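Local atomic coordinates of glycosyl hyrolase, family 3 (Deinococcus radiodurans, PDB entry 3TEV), a protein that probably hydrolyses O-glycosidic bonds, as a family 3 glycoside hydrolase whose chain forms a TIM-barrel domain. Residues D105-T110 with V157-R162; M99-A104 with R148-D153; D112-L117 with A166-E171; L134-N139 with S152-V157. All blocks are in the same frame, centred on the assembly; numbering follows the deposited sequence. Where two conformers were deposited one is given.

Contact 1 of 4, residues D105-T110 with V157-R162; sequences DDQQLT and VTRHGR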
loop_
_atom_site.group_PDB
_atom_site.type_symbol
_atom_site.label_atom_id
_atom_site.label_comp_id
_atom_site.label_asym_id
_atom_site.label_seq_id
_atom_site.Cartn_x
_atom_site.Cartn_y
_atom_site.Cartn_z
ATOM N N ASP A 105 20.445 -12.299 10.323
ATOM C CA ASP A 105 20.127 -11.441 11.461
ATOM C C ASP A 105 21.138 -10.332 11.698
ATOM O O ASP A 105 21.419 -9.967 12.830
ATOM C CB ASP A 105 19.865 -12.249 12.742
ATOM C CG ASP A 105 19.092 -11.451 13.790
ATOM O OD1 ASP A 105 18.310 -10.553 13.409
ATOM O OD2 ASP A 105 19.260 -11.719 14.997
ATOM N N ASP A 106 21.658 -9.787 10.614
ATOM C CA ASP A 106 22.458 -8.583 10.685
ATOM C C ASP A 106 21.566 -7.423 10.233
ATOM O O ASP A 106 21.312 -7.236 9.043
ATOM C CB ASP A 106 23.737 -8.728 9.835
ATOM C CG ASP A 106 24.612 -7.484 9.856
ATOM O OD1 ASP A 106 24.166 -6.416 10.327
ATOM O OD2 ASP A 106 25.769 -7.569 9.392
ATOM N N GLN A 107 21.083 -6.668 11.214
ATOM C CA GLN A 107 20.204 -5.524 11.007
ATOM C C GLN A 107 20.812 -4.560 9.999
ATOM O O GLN A 107 20.135 -4.124 9.070
ATOM C CB GLN A 107 19.914 -4.836 12.353
ATOM C CG GLN A 107 19.408 -3.411 12.273
ATOM C CD GLN A 107 18.606 -3.001 13.517
ATOM O OE1 GLN A 107 19.130 -3.044 14.643
ATOM N NE2 GLN A 107 17.328 -2.598 13.317
ATOM N N GLN A 108 22.101 -4.268 10.165
ATOM C CA GLN A 108 22.803 -3.358 9.258
ATOM C C GLN A 108 22.859 -3.882 7.810
ATOM O O GLN A 108 22.740 -3.101 6.880
ATOM C CB GLN A 108 24.203 -3.027 9.795
ATOM C CG GLN A 108 24.982 -1.995 8.979
ATOM C CD GLN A 108 24.394 -0.589 9.066
ATOM O OE1 GLN A 108 24.256 -0.033 10.160
ATOM N NE2 GLN A 108 24.061 -0.002 7.908
ATOM N N LEU A 109 23.034 -5.188 7.619
ATOM C CA LEU A 109 22.958 -5.768 6.279
ATOM C C LEU A 109 21.576 -5.530 5.635
ATOM O O LEU A 109 21.466 -5.102 4.472
ATOM C CB LEU A 109 23.266 -7.265 6.320
ATOM C CG LEU A 109 23.028 -8.081 5.039
ATOM C CD1 LEU A 109 23.879 -7.588 3.867
ATOM C CD2 LEU A 109 23.292 -9.569 5.309
ATOM N N THR A 110 20.525 -5.797 6.401
ATOM C CA THR A 110 19.171 -5.631 5.919
ATOM C C THR A 110 18.964 -4.201 5.466
ATOM O O THR A 110 18.448 -3.968 4.379
ATOM C CB THR A 110 18.156 -6.017 7.000
ATOM O OG1 THR A 110 18.374 -7.382 7.363
ATOM C CG2 THR A 110 16.685 -5.820 6.517
ATOM N N VAL A 157 10.827 -9.633 13.320
ATOM C CA VAL A 157 10.206 -8.880 12.233
ATOM C C VAL A 157 10.377 -7.377 12.471
ATOM O O VAL A 157 10.736 -6.642 11.552
ATOM C CB VAL A 157 8.743 -9.310 12.028
ATOM C CG1 VAL A 157 7.955 -8.308 11.117
ATOM C CG2 VAL A 157 8.721 -10.751 11.463
ATOM N N THR A 158 10.158 -6.940 13.711
ATOM C CA THR A 158 10.361 -5.538 14.093
ATOM C C THR A 158 11.779 -5.047 13.782
ATOM O O THR A 158 11.954 -3.977 13.199
ATOM C CB THR A 158 10.055 -5.331 15.594
ATOM O OG1 THR A 158 8.672 -5.604 15.828
ATOM C CG2 THR A 158 10.372 -3.900 16.035
ATOM N N ARG A 159 12.790 -5.823 14.160
ATOM C CA ARG A 159 14.178 -5.402 13.966
ATOM C C ARG A 159 14.574 -5.284 12.484
ATOM O O ARG A 159 15.232 -4.313 12.092
ATOM C CB ARG A 159 15.169 -6.296 14.753
ATOM C CG ARG A 159 15.447 -5.785 16.175
ATOM C CD ARG A 159 16.410 -6.677 16.978
ATOM N NE ARG A 159 17.768 -6.699 16.429
ATOM C CZ ARG A 159 18.195 -7.633 15.527
ATOM N NH1 ARG A 159 17.361 -8.619 15.082
ATOM N NH2 ARG A 159 19.450 -7.585 15.088
ATOM N N HIS A 160 14.176 -6.255 11.663
ATOM C CA HIS A 160 14.501 -6.170 10.243
ATOM C C HIS A 160 13.568 -5.244 9.467
ATOM O O HIS A 160 13.987 -4.611 8.489
ATOM C CB HIS A 160 14.631 -7.559 9.636
ATOM C CG HIS A 160 15.823 -8.290 10.147
ATOM N ND1 HIS A 160 17.094 -8.046 9.674
ATOM C CD2 HIS A 160 15.957 -9.197 11.145
ATOM C CE1 HIS A 160 17.957 -8.805 10.331
ATOM N NE2 HIS A 160 17.292 -9.510 11.230
ATOM N N GLY A 161 12.321 -5.131 9.929
ATOM C CA GLY A 161 11.384 -4.157 9.368
ATOM C C GLY A 161 11.923 -2.742 9.503
ATOM O O GLY A 161 11.844 -1.951 8.568
ATOM N N ARG A 162 12.487 -2.436 10.667
ATOM C CA ARG A 162 13.078 -1.115 10.947
ATOM C C ARG A 162 14.194 -0.800 9.950
ATOM O O ARG A 162 14.278 0.322 9.414
ATOM C CB ARG A 162 13.636 -1.050 12.385
ATOM C CG ARG A 162 14.079 0.364 12.828
ATOM C CD ARG A 162 14.721 0.436 14.225
ATOM N NE ARG A 162 13.986 -0.323 15.246
ATOM C CZ ARG A 162 12.992 0.147 16.006
ATOM N NH1 ARG A 162 12.565 1.411 15.881
ATOM N NH2 ARG A 162 12.414 -0.659 16.897
#
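Asp105 reaches across to His160 and Arg159, and one of its oxygens serves both. The carboxylate crosses each partner at about a right angle, its plane turned 53° from the imidazole and standing nearly perpendicular to the guanidinium. His160 NE2 donates to Asp105 OD1 over 2.6 Å, meeting the anti lone pair, with OD1 tilted slightly out of the ring plane. In the given one of two Arg159 conformers, Arg159 NH1 donates to the syn lone pair of Asp105 OD1 at 2.7 Å, almost straight (175° at the hydrogen) and in the guanidinium plane, making a salt bridge that may not persist in the other. The carboxylate is carried there by a first torsion of -161°, with CG opposite the backbone N, on a residue that leaves helix 98-104 with positive phi. At the other nitrogen of the imidazole, Thr110 OG1 lies 2.7 Å from His160 ND1 in a hydrogen bond at the ring edge, near its plane, in which either could be the donor. The ring is thus gripped at both nitrogens. Gln107 CB comes within 3.9 Å of Arg159 NH2, and the extended chain beyond CG carries Gln107 NE2 to 3.0 Å from Arg159 O. With an alanine in place of Asp105, His160 NE2 would probably lose its acceptor and Arg159 its opposite charge, leaving the imidazole tied to Thr110 alone among these partners. His160, and Arg159 in this conformer, would be expected to stabilise the negative charge of Asp105, whose carboxylate probably favours a proton on His160 NE2.

Contact 2 of 4, residues M99-A104 with R148-D153; sequences MSLGAA and RAYGSD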
loop_
_atom_site.group_PDB
_atom_site.type_symbol
_atom_site.label_atom_id
_atom_site.label_comp_id
_atom_site.label_asym_id
_atom_site.label_seq_id
_atom_site.Cartn_x
_atom_site.Cartn_y
_atom_site.Cartn_z
HETATM N N MSE A 99 13.396 -13.942 4.596
HETATM C CA MSE A 99 13.688 -15.035 5.505
HETATM C C MSE A 99 15.203 -15.145 5.689
HETATM O O MSE A 99 15.678 -15.221 6.821
HETATM C CB MSE A 99 13.103 -16.336 4.967
HETATM C CG MSE A 99 12.567 -17.286 6.023
HETATM SE SE MSE A 99 12.279 -19.065 5.250
HETATM C CE MSE A 99 10.491 -19.419 5.964
ATOM N N SER A 100 15.938 -15.121 4.572
ATOM C CA SER A 100 17.411 -15.115 4.548
ATOM C C SER A 100 18.010 -14.047 5.452
ATOM O O SER A 100 18.840 -14.349 6.322
ATOM C CB SER A 100 17.922 -14.858 3.131
ATOM O OG SER A 100 17.755 -15.998 2.330
ATOM N N LEU A 101 17.606 -12.802 5.204
ATOM C CA LEU A 101 18.050 -11.670 5.994
ATOM C C LEU A 101 17.662 -11.844 7.460
ATOM O O LEU A 101 18.503 -11.675 8.340
ATOM C CB LEU A 101 17.485 -10.354 5.443
ATOM C CG LEU A 101 17.964 -9.916 4.054
ATOM C CD1 LEU A 101 17.143 -8.705 3.523
ATOM C CD2 LEU A 101 19.471 -9.642 4.024
ATOM N N GLY A 102 16.398 -12.189 7.715
ATOM C CA GLY A 102 15.936 -12.489 9.073
ATOM C C GLY A 102 16.844 -13.482 9.796
ATOM O O GLY A 102 17.134 -13.323 10.986
ATOM N N ALA A 103 17.315 -14.487 9.057
ATOM C CA ALA A 103 18.127 -15.574 9.611
ATOM C C ALA A 103 19.592 -15.198 9.842
ATOM O O ALA A 103 20.166 -15.548 10.880
ATOM C CB ALA A 103 18.026 -16.809 8.722
ATOM N N ALA A 104 20.199 -14.508 8.876
ATOM C CA ALA A 104 21.566 -13.991 9.035
ATOM C C ALA A 104 21.559 -13.022 10.209
ATOM O O ALA A 104 22.518 -12.947 10.978
ATOM C CB ALA A 104 22.023 -13.282 7.767
ATOM N N ARG A 148 8.721 -14.552 2.426
ATOM C CA ARG A 148 8.595 -13.107 2.320
ATOM C C ARG A 148 8.544 -12.388 3.675
ATOM O O ARG A 148 8.639 -11.165 3.723
ATOM C CB ARG A 148 7.378 -12.755 1.458
ATOM C CG ARG A 148 7.354 -13.436 0.079
ATOM C CD ARG A 148 5.977 -13.306 -0.568
ATOM N NE ARG A 148 5.465 -11.940 -0.418
ATOM C CZ ARG A 148 4.190 -11.567 -0.528
ATOM N NH1 ARG A 148 3.869 -10.288 -0.358
ATOM N NH2 ARG A 148 3.241 -12.459 -0.799
ATOM N N ALA A 149 8.393 -13.143 4.764
ATOM C CA ALA A 149 8.501 -12.584 6.122
ATOM C C ALA A 149 9.943 -12.681 6.622
ATOM O O ALA A 149 10.697 -13.533 6.164
ATOM C CB ALA A 149 7.559 -13.293 7.080
ATOM N N TYR A 150 10.317 -11.794 7.546
ATOM C CA TYR A 150 11.663 -11.780 8.130
ATOM C C TYR A 150 11.845 -12.802 9.251
ATOM O O TYR A 150 12.975 -13.097 9.627
ATOM C CB TYR A 150 12.036 -10.377 8.630
ATOM C CG TYR A 150 12.221 -9.370 7.519
ATOM C CD1 TYR A 150 13.404 -9.330 6.773
ATOM C CD2 TYR A 150 11.208 -8.460 7.200
ATOM C CE1 TYR A 150 13.579 -8.410 5.735
ATOM C CE2 TYR A 150 11.369 -7.545 6.161
ATOM C CZ TYR A 150 12.559 -7.523 5.436
ATOM O OH TYR A 150 12.722 -6.612 4.407
ATOM N N GLY A 151 10.745 -13.339 9.779
ATOM C CA GLY A 151 10.803 -14.294 10.893
ATOM C C GLY A 151 9.466 -14.836 11.400
ATOM O O GLY A 151 8.421 -14.647 10.764
ATOM N N SER A 152 9.514 -15.514 12.553
ATOM C CA SER A 152 8.346 -16.191 13.144
ATOM C C SER A 152 7.880 -15.604 14.493
ATOM O O SER A 152 6.980 -16.146 15.149
ATOM C CB SER A 152 8.574 -17.717 13.238
ATOM O OG SER A 152 9.781 -18.050 13.914
ATOM N N ASP A 153 8.490 -14.484 14.876
ATOM C CA ASP A 153 8.117 -13.738 16.072
ATOM C C ASP A 153 8.199 -12.239 15.785
ATOM O O ASP A 153 8.919 -11.809 14.874
ATOM C CB ASP A 153 9.011 -14.133 17.262
ATOM C CG ASP A 153 10.484 -13.829 17.020
ATOM O OD1 ASP A 153 11.257 -14.767 16.709
ATOM O OD2 ASP A 153 10.874 -12.646 17.141
#
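Gly102 and Tyr150 bring the two backbones closest, their CA atoms 4.4 Å apart, and the contact they make is a CA-H...O interaction. Gly102 CA lies 3.1 Å from Tyr150 O, with an angle of 156° at the hydrogen. A side chain could hardly be accepted at this point, since a CB on Gly102 would point at the loop and fall only 1.6 Å from Tyr150 O. Among the polar backbone atoms, Met99 N is 3.1 Å from Ala149 O, but the angle is too poor for a hydrogen bond; the backbone of Met99 bonds to Asp147 instead. No hydrogen bond joins the two segments directly.

The apolar part rests on Leu101 and Tyr150. Leu101 CD1 comes up to the edge of the phenol ring, 4.2 Å from Tyr150 CE1 and near the ring plane. With CG opposite its carbonyl carbon (-68°), the ring of Tyr150 runs past Leu101 and turns an edge to it, although the side chain starts out away from the helix. Met99, present as selenomethionine, lies along the outside, its CB 3.9 Å from Ala149 O.

Helices 107-124 and 154-169 also touch the ring, through Thr110 and Asn114 and through His160 and Ala164. In terms of the TIM barrel, the contact holds the long loop at the C-terminal end of strand 128-129, the fourth in chain order, against the short helix 98-104 that precedes helix 107-124.

Contact 3 of 4, residues D112-L117 with A166-E171; sequences DVNAAL and AGHTRE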
loop_
_atom_site.group_PDB
_atom_site.type_symbol
_atom_site.label_atom_id
_atom_site.label_comp_id
_atom_site.label_asym_id
_atom_site.label_seq_id
_atom_site.Cartn_x
_atom_site.Cartn_y
_atom_site.Cartn_z
ATOM N N ASP A 112 21.246 -2.013 4.500
ATOM C CA ASP A 112 22.074 -1.718 3.341
ATOM C C ASP A 112 21.562 -2.348 2.053
ATOM O O ASP A 112 21.726 -1.773 0.991
ATOM C CB ASP A 112 23.528 -2.141 3.575
ATOM C CG ASP A 112 24.228 -1.316 4.659
ATOM O OD1 ASP A 112 23.714 -0.260 5.078
ATOM O OD2 ASP A 112 25.304 -1.742 5.102
ATOM N N VAL A 113 20.967 -3.532 2.136
ATOM C CA VAL A 113 20.389 -4.174 0.943
ATOM C C VAL A 113 19.152 -3.393 0.455
ATOM O O VAL A 113 18.937 -3.200 -0.746
ATOM C CB VAL A 113 20.030 -5.663 1.212
ATOM C CG1 VAL A 113 19.146 -6.230 0.097
ATOM C CG2 VAL A 113 21.307 -6.500 1.382
ATOM N N ASN A 114 18.354 -2.930 1.401
ATOM C CA ASN A 114 17.218 -2.081 1.070
ATOM C C ASN A 114 17.654 -0.697 0.568
ATOM O O ASN A 114 17.020 -0.115 -0.329
ATOM C CB ASN A 114 16.243 -2.023 2.252
ATOM C CG ASN A 114 15.368 -3.277 2.330
ATOM O OD1 ASN A 114 14.312 -3.343 1.698
ATOM N ND2 ASN A 114 15.816 -4.285 3.083
ATOM N N ALA A 115 18.756 -0.191 1.120
ATOM C CA ALA A 115 19.297 1.077 0.663
ATOM C C ALA A 115 19.723 0.967 -0.788
ATOM O O ALA A 115 19.433 1.870 -1.572
ATOM C CB ALA A 115 20.445 1.532 1.527
ATOM N N ALA A 116 20.384 -0.138 -1.154
ATOM C CA ALA A 116 20.797 -0.350 -2.556
ATOM C C ALA A 116 19.603 -0.513 -3.489
ATOM O O ALA A 116 19.614 -0.023 -4.603
ATOM C CB ALA A 116 21.691 -1.536 -2.684
ATOM N N LEU A 117 18.578 -1.217 -3.033
ATOM C CA LEU A 117 17.388 -1.375 -3.829
ATOM C C LEU A 117 16.730 -0.005 -4.047
ATOM O O LEU A 117 16.314 0.333 -5.156
ATOM C CB LEU A 117 16.433 -2.368 -3.162
ATOM C CG LEU A 117 14.988 -2.389 -3.677
ATOM C CD1 LEU A 117 14.902 -2.668 -5.220
ATOM C CD2 LEU A 117 14.143 -3.391 -2.859
ATOM N N ALA A 166 14.317 2.140 7.026
ATOM C CA ALA A 166 15.372 3.154 7.098
ATOM C C ALA A 166 16.222 3.189 5.832
ATOM O O ALA A 166 16.654 4.241 5.409
ATOM C CB ALA A 166 16.261 2.942 8.347
ATOM N N GLY A 167 16.475 2.026 5.241
ATOM C CA GLY A 167 17.187 1.953 3.972
ATOM C C GLY A 167 16.463 2.662 2.837
ATOM O O GLY A 167 17.111 3.235 1.966
ATOM N N HIS A 168 15.128 2.632 2.838
ATOM C CA HIS A 168 14.354 3.323 1.812
ATOM C C HIS A 168 14.302 4.819 2.100
ATOM O O HIS A 168 14.617 5.643 1.256
ATOM C CB HIS A 168 12.938 2.739 1.716
ATOM C CG HIS A 168 12.865 1.497 0.894
ATOM N ND1 HIS A 168 13.137 0.249 1.408
ATOM C CD2 HIS A 168 12.597 1.316 -0.421
ATOM C CE1 HIS A 168 13.023 -0.654 0.448
ATOM N NE2 HIS A 168 12.699 -0.031 -0.674
ATOM N N THR A 169 13.891 5.142 3.312
ATOM C CA THR A 169 13.732 6.500 3.783
ATOM C C THR A 169 14.991 7.329 3.565
ATOM O O THR A 169 14.929 8.429 3.001
ATOM C CB THR A 169 13.317 6.458 5.263
ATOM O OG1 THR A 169 11.932 6.090 5.332
ATOM C CG2 THR A 169 13.467 7.795 5.911
ATOM N N ARG A 170 16.143 6.793 3.969
ATOM C CA ARG A 170 17.386 7.541 3.805
ATOM C C ARG A 170 17.816 7.703 2.335
ATOM O O ARG A 170 18.634 8.570 2.032
ATOM C CB ARG A 170 18.517 6.966 4.677
ATOM C CG ARG A 170 19.097 5.627 4.226
ATOM C CD ARG A 170 20.131 5.195 5.272
ATOM N NE ARG A 170 20.859 3.936 5.079
ATOM C CZ ARG A 170 21.846 3.740 4.198
ATOM N NH1 ARG A 170 22.158 4.705 3.316
ATOM N NH2 ARG A 170 22.506 2.561 4.172
ATOM N N GLU A 171 17.259 6.885 1.435
ATOM C CA GLU A 171 17.562 7.012 0.012
ATOM C C GLU A 171 16.475 7.772 -0.772
ATOM O O GLU A 171 16.518 7.834 -2.005
ATOM C CB GLU A 171 17.871 5.654 -0.637
ATOM C CG GLU A 171 19.133 4.909 -0.079
ATOM C CD GLU A 171 20.478 5.621 -0.307
ATOM O OE1 GLU A 171 20.527 6.707 -0.929
ATOM O OE2 GLU A 171 21.521 5.087 0.154
#
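Ala115 and Gly167 form the tight centre, their CA atoms 4.0 Å apart and Ala115 CA giving a CA-H...O contact to Gly167 O at 3.3 Å. Glycine permits this approach: a CB here would lie 2.9 Å from Ala115 N, a clash. Beside it the His168 ring is met from two directions: Asn114 O lies over one face toward its rim, and Asn114 OD1 stands in plane at the edge, 3.2 Å from His168 CE1, while Asn114 ND2 bonds to Thr110 O. The buried ring is fixed by ND1 bonding to Ala164 O and NE2 to Asn129 ND2. A leucine in place of His168 would probably leave Asn129 ND2 and Ala164 O without their ring partners and Asn114 OD1 facing an apolar group.

The outer side is looser. Arg170 lays one guanidinium face over Ala115 CB, and its NH2 makes a salt bridge to Asp112 OD1 at 3.2 Å whose hydrogen bond is weak and bent. Glu111 holds Arg170 NE, Glu171 bridges Arg170 NH1 and Arg119, and Gln108 bonds Asp112. The contact joins helices 107-124 and 154-169, neighbours around the barrel, with His168 reaching Asn129 of strand 128-129 and touching Pro175 of strand 174-180.

Contact 4 of 4, residues L134-N139 with S152-V157; sequences LDINVN and SDAARV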
loop_
_atom_site.group_PDB
_atom_site.type_symbol
_atom_site.label_atom_id
_atom_site.label_comp_id
_atom_site.label_asym_id
_atom_site.label_seq_id
_atom_site.Cartn_x
_atom_site.Cartn_y
_atom_site.Cartn_z
ATOM N N LEU A 134 5.653 -6.868 7.127
ATOM C CA LEU A 134 5.759 -6.987 8.583
ATOM C C LEU A 134 4.857 -8.104 9.079
ATOM O O LEU A 134 4.619 -8.234 10.281
ATOM C CB LEU A 134 5.393 -5.676 9.292
ATOM C CG LEU A 134 6.174 -4.397 8.968
ATOM C CD1 LEU A 134 5.645 -3.169 9.747
ATOM C CD2 LEU A 134 7.653 -4.605 9.220
ATOM N N ASP A 135 4.326 -8.890 8.145
ATOM C CA ASP A 135 3.595 -10.110 8.482
ATOM C C ASP A 135 4.558 -11.047 9.214
ATOM O O ASP A 135 5.755 -11.061 8.931
ATOM C CB ASP A 135 3.036 -10.793 7.219
ATOM C CG ASP A 135 2.201 -9.844 6.348
ATOM O OD1 ASP A 135 1.428 -9.017 6.884
ATOM O OD2 ASP A 135 2.308 -9.938 5.108
ATOM N N ILE A 136 4.019 -11.809 10.163
ATOM C CA ILE A 136 4.794 -12.768 10.937
ATOM C C ILE A 136 4.426 -14.187 10.535
ATOM O O ILE A 136 3.273 -14.603 10.665
ATOM C CB ILE A 136 4.528 -12.615 12.455
ATOM C CG1 ILE A 136 4.802 -11.186 12.910
ATOM C CG2 ILE A 136 5.371 -13.632 13.262
ATOM C CD1 ILE A 136 4.274 -10.890 14.282
ATOM N N ASN A 137 5.419 -14.927 10.062
ATOM C CA ASN A 137 5.271 -16.354 9.759
ATOM C C ASN A 137 5.251 -17.201 11.056
ATOM O O ASN A 137 6.171 -17.980 11.317
ATOM C CB ASN A 137 6.406 -16.790 8.810
ATOM C CG ASN A 137 6.272 -18.234 8.336
ATOM O OD1 ASN A 137 7.207 -19.040 8.482
ATOM N ND2 ASN A 137 5.112 -18.572 7.765
ATOM N N VAL A 138 4.191 -17.047 11.857
ATOM C CA VAL A 138 4.152 -17.580 13.238
ATOM C C VAL A 138 3.776 -19.055 13.315
ATOM O O VAL A 138 4.288 -19.783 14.159
ATOM C CB VAL A 138 3.228 -16.723 14.186
ATOM C CG1 VAL A 138 1.758 -16.774 13.747
ATOM C CG2 VAL A 138 3.383 -17.148 15.660
ATOM N N ASN A 139 2.878 -19.476 12.432
ATOM C CA ASN A 139 2.381 -20.841 12.407
ATOM C C ASN A 139 3.173 -21.641 11.372
ATOM O O ASN A 139 3.102 -21.346 10.171
ATOM C CB ASN A 139 0.880 -20.843 12.078
ATOM C CG ASN A 139 0.137 -22.077 12.614
ATOM O OD1 ASN A 139 0.737 -23.101 12.970
ATOM N ND2 ASN A 139 -1.192 -21.975 12.655
ATOM N N SER A 152 9.514 -15.514 12.553
ATOM C CA SER A 152 8.346 -16.191 13.144
ATOM C C SER A 152 7.880 -15.604 14.493
ATOM O O SER A 152 6.980 -16.146 15.149
ATOM C CB SER A 152 8.574 -17.717 13.238
ATOM O OG SER A 152 9.781 -18.050 13.914
ATOM N N ASP A 153 8.490 -14.484 14.876
ATOM C CA ASP A 153 8.117 -13.738 16.072
ATOM C C ASP A 153 8.199 -12.239 15.785
ATOM O O ASP A 153 8.919 -11.809 14.874
ATOM C CB ASP A 153 9.011 -14.133 17.262
ATOM C CG ASP A 153 10.484 -13.829 17.020
ATOM O OD1 ASP A 153 11.257 -14.767 16.709
ATOM O OD2 ASP A 153 10.874 -12.646 17.141
ATOM N N ALA A 154 7.450 -11.458 16.564
ATOM C CA ALA A 154 7.349 -10.004 16.397
ATOM C C ALA A 154 8.698 -9.272 16.516
ATOM O O ALA A 154 8.970 -8.336 15.750
ATOM C CB ALA A 154 6.349 -9.436 17.392
ATOM N N ALA A 155 9.526 -9.723 17.463
ATOM C CA ALA A 155 10.834 -9.128 17.751
ATOM C C ALA A 155 11.761 -9.138 16.539
ATOM O O ALA A 155 12.393 -8.126 16.242
ATOM C CB ALA A 155 11.517 -9.842 18.976
ATOM N N ARG A 156 11.839 -10.281 15.855
ATOM C CA ARG A 156 12.683 -10.429 14.663
ATOM C C ARG A 156 12.141 -9.631 13.478
ATOM O O ARG A 156 12.900 -9.025 12.715
ATOM C CB ARG A 156 12.819 -11.901 14.263
ATOM C CG ARG A 156 13.900 -12.190 13.209
ATOM C CD ARG A 156 15.291 -12.129 13.811
ATOM N NE ARG A 156 15.423 -13.087 14.904
ATOM C CZ ARG A 156 16.157 -14.195 14.856
ATOM N NH1 ARG A 156 16.867 -14.501 13.773
ATOM N NH2 ARG A 156 16.183 -14.991 15.909
ATOM N N VAL A 157 10.827 -9.633 13.320
ATOM C CA VAL A 157 10.206 -8.880 12.233
ATOM C C VAL A 157 10.377 -7.377 12.471
ATOM O O VAL A 157 10.736 -6.642 11.552
ATOM C CB VAL A 157 8.743 -9.310 12.028
ATOM C CG1 VAL A 157 7.955 -8.308 11.117
ATOM C CG2 VAL A 157 8.721 -10.751 11.463
#
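Leu134 begins the contact with its backbone carbonyl as much as its side chain: Leu134 O is 3.4 Å from Val157 CG1, and Leu134 CB packs obliquely against the same methyl at 4.1 Å. At Asp135 the side chain turns from the helix and bonds through OD2 to His179 ND1 and through OD1 to His183 N, while its carbonyl oxygen faces Val157 CG2. Ile136 points its side chain at the start of helix 154-169. With CG1 opposite the carbonyl carbon (-56°), Ile136 CG2 lies opposite the backbone N and against Ser152 C at 3.4 Å; Ile136 CD1 lies 3.8 Å from Ala154 CA and 4.0 Å from its CB. The segment follows strand 128-129, in the loop at the C-terminal end of the strand, the side on which TIM barrels place their active sites. The helix it packs on is N-capped by Asp153, whose OD2 accepts from Arg156 N over 2.9 Å. Asn137 is the centre of an inverse gamma turn, closed by a weak bond from Val138 N to Ile136 O. The turn presents Asn137 O to Ser152 CB at 3.1 Å. Val138 ends the contact with CG2 3.8 Å from Ser152 O, its side chain also touching Asp185 and Lys199.

In the fold
Contacts 1, 2 and 4 cluster around the N-terminal part of helix 154-169, with centres 8 Å (contacts 2 and 4), 9 Å (1 and 2) and 12 Å (1 and 4) apart. Arg156 binds them: its NH1 lies 3.0 Å from Gly102 O, a probable hydrogen bond, and forms a weak, long ion pair with Asp105. Gly151 O and Asn137 N, also probably bonded, join contacts 2 and 4. Contact 3 continues the helix pairing, 12 Å from contact 1 between centres. Through Asp135, contact 4 reaches the Lys-His-Phe-Pro-Gly-His-Gly sequence, which in family 3 enzymes of this kind lies at the active site, and so probably borders it; contacts 1 to 3 lie on outer helices and the adjoining loop.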